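Side-chain contacts in NDP-rhamnosyltransferase (Saccharopolyspora spinosa, PDB 3TSA), which belongs to the GT-B glycosyltransferases, enzymes built of two Rossmann-like domains that face each other across a cleft: residues G127-L130 against G131-D135; P181-P184 against S185-A188; D267-D270 against N271-I274. All blocks are in the same frame, centred on the assembly; numbering follows the deposited sequence.

Contact 1: residues G127-L130 against G131-D135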
loop_
_atom_site.group_PDB
_atom_site.type_symbol
_atom_site.label_atom_id
_atom_site.label_comp_id
_atom_site.label_asym_id
_atom_site.label_seq_id
_atom_site.Cartn_x
_atom_site.Cartn_y
_atom_site.Cartn_z
ATOM N N GLY A 127 2.043 23.288 1.834
ATOM C CA GLY A 127 0.728 22.846 2.320
ATOM C C GLY A 127 -0.003 23.800 3.261
ATOM O O GLY A 127 -1.225 23.945 3.246
ATOM N N ARG A 128 0.765 24.479 4.089
ATOM C CA ARG A 128 0.229 25.496 4.960
ATOM C C ARG A 128 -0.268 26.756 4.170
ATOM O O ARG A 128 -1.346 27.302 4.495
ATOM C CB ARG A 128 1.237 25.897 6.017
ATOM C CG ARG A 128 1.536 24.725 6.970
ATOM C CD ARG A 128 2.599 25.101 7.988
ATOM N NE ARG A 128 2.009 26.053 8.918
ATOM C CZ ARG A 128 2.688 26.663 9.895
ATOM N NH1 ARG A 128 3.979 26.391 10.077
ATOM N NH2 ARG A 128 2.051 27.537 10.712
ATOM N N VAL A 129 0.532 27.208 3.201
ATOM C CA VAL A 129 0.122 28.294 2.290
ATOM C C VAL A 129 -1.176 27.865 1.606
ATOM O O VAL A 129 -2.158 28.612 1.600
ATOM C CB VAL A 129 1.237 28.680 1.313
ATOM C CG1 VAL A 129 0.708 29.699 0.242
ATOM C CG2 VAL A 129 2.458 29.294 2.115
ATOM N N LEU A 130 -1.184 26.662 1.016
ATOM C CA LEU A 130 -2.354 26.189 0.280
ATOM C C LEU A 130 -3.592 26.163 1.189
ATOM O O LEU A 130 -4.661 26.631 0.819
ATOM C CB LEU A 130 -2.085 24.796 -0.288
ATOM C CG LEU A 130 -3.056 24.209 -1.310
ATOM C CD1 LEU A 130 -3.054 25.133 -2.480
ATOM C CD2 LEU A 130 -2.610 22.755 -1.724
ATOM N N GLY A 131 -3.441 25.639 2.395
ATOM C CA GLY A 131 -4.518 25.641 3.344
ATOM C C GLY A 131 -5.108 27.016 3.686
ATOM O O GLY A 131 -6.314 27.134 3.812
ATOM N N GLY A 132 -4.246 28.003 3.898
ATOM C CA GLY A 132 -4.737 29.383 4.131
ATOM C C GLY A 132 -5.474 29.955 2.916
ATOM O O GLY A 132 -6.591 30.436 3.003
ATOM N N LEU A 133 -4.829 29.885 1.776
ATOM C CA LEU A 133 -5.383 30.448 0.550
ATOM C C LEU A 133 -6.680 29.803 0.132
ATOM O O LEU A 133 -7.562 30.466 -0.436
ATOM C CB LEU A 133 -4.325 30.353 -0.541
ATOM C CG LEU A 133 -3.391 31.547 -0.705
ATOM C CD1 LEU A 133 -2.690 31.875 0.620
ATOM C CD2 LEU A 133 -2.313 31.240 -1.836
ATOM N N LEU A 134 -6.823 28.511 0.398
ATOM C CA LEU A 134 -8.059 27.798 0.055
ATOM C C LEU A 134 -9.046 27.594 1.187
ATOM O O LEU A 134 -10.113 26.951 1.019
ATOM C CB LEU A 134 -7.699 26.450 -0.601
ATOM C CG LEU A 134 -7.010 26.630 -1.983
ATOM C CD1 LEU A 134 -6.677 25.314 -2.576
ATOM C CD2 LEU A 134 -7.882 27.439 -2.997
ATOM N N ASP A 135 -8.721 28.110 2.356
ATOM C CA ASP A 135 -9.554 27.861 3.531
ATOM C C ASP A 135 -9.890 26.360 3.734
ATOM O O ASP A 135 -11.053 25.960 3.912
ATOM C CB ASP A 135 -10.880 28.687 3.455
ATOM C CG ASP A 135 -11.635 28.729 4.803
ATOM O OD1 ASP A 135 -11.024 28.573 5.877
ATOM O OD2 ASP A 135 -12.863 28.937 4.789
#

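Contact 2: residues P181-P184 against S185-A188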
loop_
_atom_site.group_PDB
_atom_site.type_symbol
_atom_site.label_atom_id
_atom_site.label_comp_id
_atom_site.label_asym_id
_atom_site.label_seq_id
_atom_site.Cartn_x
_atom_site.Cartn_y
_atom_site.Cartn_z
ATOM N N PRO A 181 4.358 10.919 15.750
ATOM C CA PRO A 181 4.655 9.548 16.076
ATOM C C PRO A 181 5.936 9.400 16.961
ATOM O O PRO A 181 6.314 8.294 17.343
ATOM C CB PRO A 181 4.916 8.939 14.694
ATOM C CG PRO A 181 5.708 10.076 13.925
ATOM C CD PRO A 181 4.936 11.373 14.456
ATOM N N CYS A 182 6.610 10.516 17.263
ATOM C CA CYS A 182 7.775 10.396 18.122
ATOM C C CYS A 182 7.465 10.006 19.591
ATOM O O CYS A 182 6.555 10.559 20.193
ATOM C CB CYS A 182 8.495 11.785 18.109
ATOM S SG CYS A 182 10.114 11.760 18.945
ATOM N N PRO A 183 8.191 9.027 20.149
ATOM C CA PRO A 183 8.057 8.729 21.562
ATOM C C PRO A 183 8.141 10.066 22.342
ATOM O O PRO A 183 9.068 10.835 22.136
ATOM C CB PRO A 183 9.254 7.791 21.813
ATOM C CG PRO A 183 9.474 7.108 20.470
ATOM C CD PRO A 183 9.232 8.199 19.482
ATOM N N PRO A 184 7.129 10.442 23.194
ATOM C CA PRO A 184 7.178 11.799 23.785
ATOM C C PRO A 184 8.439 12.087 24.570
ATOM O O PRO A 184 8.869 13.240 24.596
ATOM C CB PRO A 184 5.974 11.814 24.732
ATOM C CG PRO A 184 4.932 10.962 23.885
ATOM C CD PRO A 184 5.795 9.795 23.310
ATOM N N SER A 185 9.042 11.065 25.206
ATOM C CA SER A 185 10.255 11.330 26.044
ATOM C C SER A 185 11.398 11.760 25.131
ATOM O O SER A 185 12.354 12.353 25.633
ATOM C CB SER A 185 10.705 10.100 26.867
ATOM O OG SER A 185 11.121 9.061 25.970
ATOM N N LEU A 186 11.335 11.443 23.826
ATOM C CA LEU A 186 12.459 11.824 22.899
ATOM C C LEU A 186 12.186 13.066 22.088
ATOM O O LEU A 186 13.079 13.520 21.358
ATOM C CB LEU A 186 12.716 10.696 21.875
ATOM C CG LEU A 186 12.991 9.329 22.531
ATOM C CD1 LEU A 186 13.064 8.314 21.422
ATOM C CD2 LEU A 186 14.320 9.346 23.353
ATOM N N GLN A 187 11.001 13.681 22.181
ATOM C CA GLN A 187 10.716 14.771 21.265
ATOM C C GLN A 187 11.441 16.032 21.714
ATOM O O GLN A 187 11.653 16.222 22.915
ATOM C CB GLN A 187 9.167 14.931 21.210
ATOM C CG GLN A 187 8.635 16.059 20.197
ATOM C CD GLN A 187 9.134 15.771 18.814
ATOM O OE1 GLN A 187 10.230 16.186 18.475
ATOM N NE2 GLN A 187 8.342 15.106 18.010
ATOM N N ALA A 188 11.892 16.892 20.771
ATOM C CA ALA A 188 12.541 18.140 21.078
ATOM C C ALA A 188 11.671 18.966 22.044
ATOM O O ALA A 188 10.418 19.089 21.868
ATOM C CB ALA A 188 12.795 18.938 19.764
#

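Contact 3: residues D267-D270 against N271-I274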
loop_
_atom_site.group_PDB
_atom_site.type_symbol
_atom_site.label_atom_id
_atom_site.label_comp_id
_atom_site.label_asym_id
_atom_site.label_seq_id
_atom_site.Cartn_x
_atom_site.Cartn_y
_atom_site.Cartn_z
ATOM N N ASP A 267 35.578 -6.480 -0.816
ATOM C CA ASP A 267 36.245 -7.478 0.037
ATOM C C ASP A 267 35.475 -7.693 1.324
ATOM O O ASP A 267 36.047 -7.785 2.406
ATOM C CB ASP A 267 37.741 -7.156 0.297
ATOM C CG ASP A 267 38.590 -7.226 -0.972
ATOM O OD1 ASP A 267 38.126 -7.651 -2.051
ATOM O OD2 ASP A 267 39.742 -6.804 -0.902
ATOM N N LEU A 268 34.158 -7.795 1.168
ATOM C CA LEU A 268 33.244 -8.023 2.253
ATOM C C LEU A 268 33.708 -9.253 3.056
ATOM O O LEU A 268 33.965 -10.302 2.481
ATOM C CB LEU A 268 31.825 -8.211 1.674
ATOM C CG LEU A 268 30.610 -7.386 2.171
ATOM C CD1 LEU A 268 29.654 -8.393 2.709
ATOM C CD2 LEU A 268 30.990 -6.351 3.217
ATOM N N PRO A 269 33.832 -9.124 4.386
ATOM C CA PRO A 269 34.242 -10.311 5.156
ATOM C C PRO A 269 33.192 -11.353 5.213
ATOM O O PRO A 269 32.008 -11.087 4.883
ATOM C CB PRO A 269 34.411 -9.766 6.578
ATOM C CG PRO A 269 33.564 -8.615 6.615
ATOM C CD PRO A 269 33.783 -7.942 5.262
ATOM N N ASP A 270 33.597 -12.519 5.716
ATOM C CA ASP A 270 32.760 -13.675 5.668
ATOM C C ASP A 270 31.672 -13.525 6.745
ATOM O O ASP A 270 30.675 -14.226 6.698
ATOM C CB ASP A 270 33.579 -15.005 5.811
ATOM C CG ASP A 270 35.122 -14.826 5.560
ATOM O OD1 ASP A 270 35.822 -15.869 5.455
ATOM O OD2 ASP A 270 35.680 -13.672 5.519
ATOM N N ASN A 271 31.878 -12.628 7.731
ATOM C CA ASN A 271 30.835 -12.369 8.791
ATOM C C ASN A 271 29.921 -11.153 8.460
ATOM O O ASN A 271 29.371 -10.526 9.370
ATOM C CB ASN A 271 31.419 -12.213 10.202
ATOM C CG ASN A 271 32.410 -11.055 10.343
ATOM O OD1 ASN A 271 33.083 -10.667 9.378
ATOM N ND2 ASN A 271 32.474 -10.459 11.566
ATOM N N ALA A 272 29.791 -10.855 7.169
ATOM C CA ALA A 272 28.870 -9.856 6.669
ATOM C C ALA A 272 27.898 -10.428 5.658
ATOM O O ALA A 272 28.275 -11.287 4.868
ATOM C CB ALA A 272 29.642 -8.643 6.073
ATOM N N ARG A 273 26.657 -9.950 5.650
ATOM C CA ARG A 273 25.718 -10.297 4.608
ATOM C C ARG A 273 25.128 -9.008 4.055
ATOM O O ARG A 273 24.802 -8.137 4.844
ATOM C CB ARG A 273 24.599 -11.077 5.202
ATOM C CG ARG A 273 23.406 -11.244 4.224
ATOM C CD ARG A 273 22.229 -11.899 4.913
ATOM N NE ARG A 273 22.576 -13.265 5.207
ATOM C CZ ARG A 273 22.468 -14.272 4.330
ATOM N NH1 ARG A 273 21.991 -14.067 3.100
ATOM N NH2 ARG A 273 22.832 -15.500 4.699
ATOM N N ILE A 274 25.047 -8.881 2.724
ATOM C CA ILE A 274 24.371 -7.772 2.069
ATOM C C ILE A 274 22.916 -8.145 1.895
ATOM O O ILE A 274 22.610 -9.122 1.203
ATOM C CB ILE A 274 25.034 -7.350 0.705
ATOM C CG1 ILE A 274 26.568 -7.031 0.861
ATOM C CG2 ILE A 274 24.236 -6.171 0.119
ATOM C CD1 ILE A 274 27.401 -6.767 -0.488
HETATM O O HOH W 1 30.257 -12.169 3.224
#

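Contact 1: residues G127-L130 against G131-D135
Val129 touches Leu133, and Leu130 touches Leu134, as neighbours four residues apart at the end of helix 125-133, which closes in a Schellman motif. The helix is the crossover of a beta-alpha-beta unit, between the parallel strands 117-121 and 138-141 of the N-terminal Rossmann-like sheet. Four successive amides find their acceptors one turn back. Gly131 N donates to Gly127 O at 2.9 Å, and Gly132 N donates to Arg128 O at 3.0 Å. The next two follow suit: Leu133 N to Val129 O at 3.0 Å, a nearly straight bond (N-H...O 177°), and Leu134 N to Leu130 O at 2.9 Å. Asp135 then leaves the helix with a positive phi of 50°, and its N reaches back to Gly132 O at 3.2 Å. Arg128 points away from the following turn, and its NH2 is satisfied by Pro173 O. Val129 CG1, swung opposite the backbone N (chi1 173°), lies alongside Leu133 and meets its CD2 at 4.0 Å; Leu160 of helix 151-166 also packs on Val129. The leucine pair is covered by helix 82-113, with Tyr106 and Leu107 on Leu130 and Ala110 on Leu134. Here the two side chains run across each other, Leu130 CD1 meeting Leu134 CD1 at 3.6 Å.

Contact 2: residues P181-P184 against S185-A188
Cys182 and Gln187 pack against each other across a compact loop in which two overlapping turns bring the chain back on itself. Leu186 N donates to Pro183 O at 2.9 Å, and Gln187 N makes a longer bond to Pro184 O at 3.3 Å. The tight part lies on the inner side. Gln187 is bent at chi2 (57°), which folds its amide back so that NE2 sits 3.3 Å from Cys182 CB. That amide is held at both ends: OE1 accepts from Ala188 N at 2.9 Å and from Asp146 N, while NE2 donates to Asp180 OD2 and Gly144 O, an arrangement that fixes which way round the group lies. A magnesium ion is about 5 Å from this side chain. Cys182 SG, turned opposite its backbone N (chi1 -172°), reaches across to Leu186 CB at 4.1 Å, and the ring of Pro183 lies obliquely against Leu186, its CB 3.9 Å from CD1. Pro184 and Ser185, at the bend, form the exposed side, where the two touch each other little beyond their shared peptide link, though Ser185 OG is hydrogen-bonded to Glu369. The loop follows strand 177-180 and precedes strand 195-196, with helix 358-371 packing on Pro183, Pro184, Ser185 and Leu186, and Phe300 of helix 296-304 on Cys182 and Pro183.

Contact 3: residues D267-D270 against N271-I274
Leu268 CD1 meets Ile274 CG1 at 3.8 Å, and Pro269 CG meets Ala272 CB at 4.0 Å, forming an apolar centre beside the type I beta turn from Pro269 to Ala272, which leads into strand 272-274. Leu268 CD1 is also modelled 3.4 Å from Ala272 CB, tighter than usual van der Waals contact; since neither side-chain torsion of Leu268 is staggered (chi1 -127°, chi2 -119°), this approach is doubtful and may reflect an error in the modelled rotamer. Farther out, the side chain of Asn271 crosses the proline ring, with OD1 3.2 Å from Pro269 CB. Its ND2 is hydrogen-bonded to Thr246 O and Val251 O, which ties the turn to helix 236-246 and strand 251-256. At the polar edge Ala272 N donates to Pro269 O at 3.2 Å. One water also donates to Pro269 O, at 2.6 Å, and to Ala272 O at 2.7 Å. Pro269 O thus takes two hydrogens, and the water spans the mouth of the turn, so the chain enters this outermost strand of the sheet over a small apolar patch with its carbonyls partly satisfied by solvent.

The three contacts follow one another along the chain and touch nowhere. Contacts 1 and 2 belong to the N-terminal Rossmann-like domain, their centres about 27 Å apart: contact 1 on the crossover helix 125-133, contact 2 in the loop after strand 177-180 of the same parallel sheet. Contact 3 leads into strand 272-274, an outermost strand of the second sheet, its centre about 51 Å from that of contact 1 on the opposite side of the chain's centre. The centre of contact 2 lies closest of the three to the chain's centre, about 35 Å from that of contact 3; it packs on helices 296-304 and 358-371. Contacts 1 and 3 thus lie in separate domains, while contact 2 lies where the two meet.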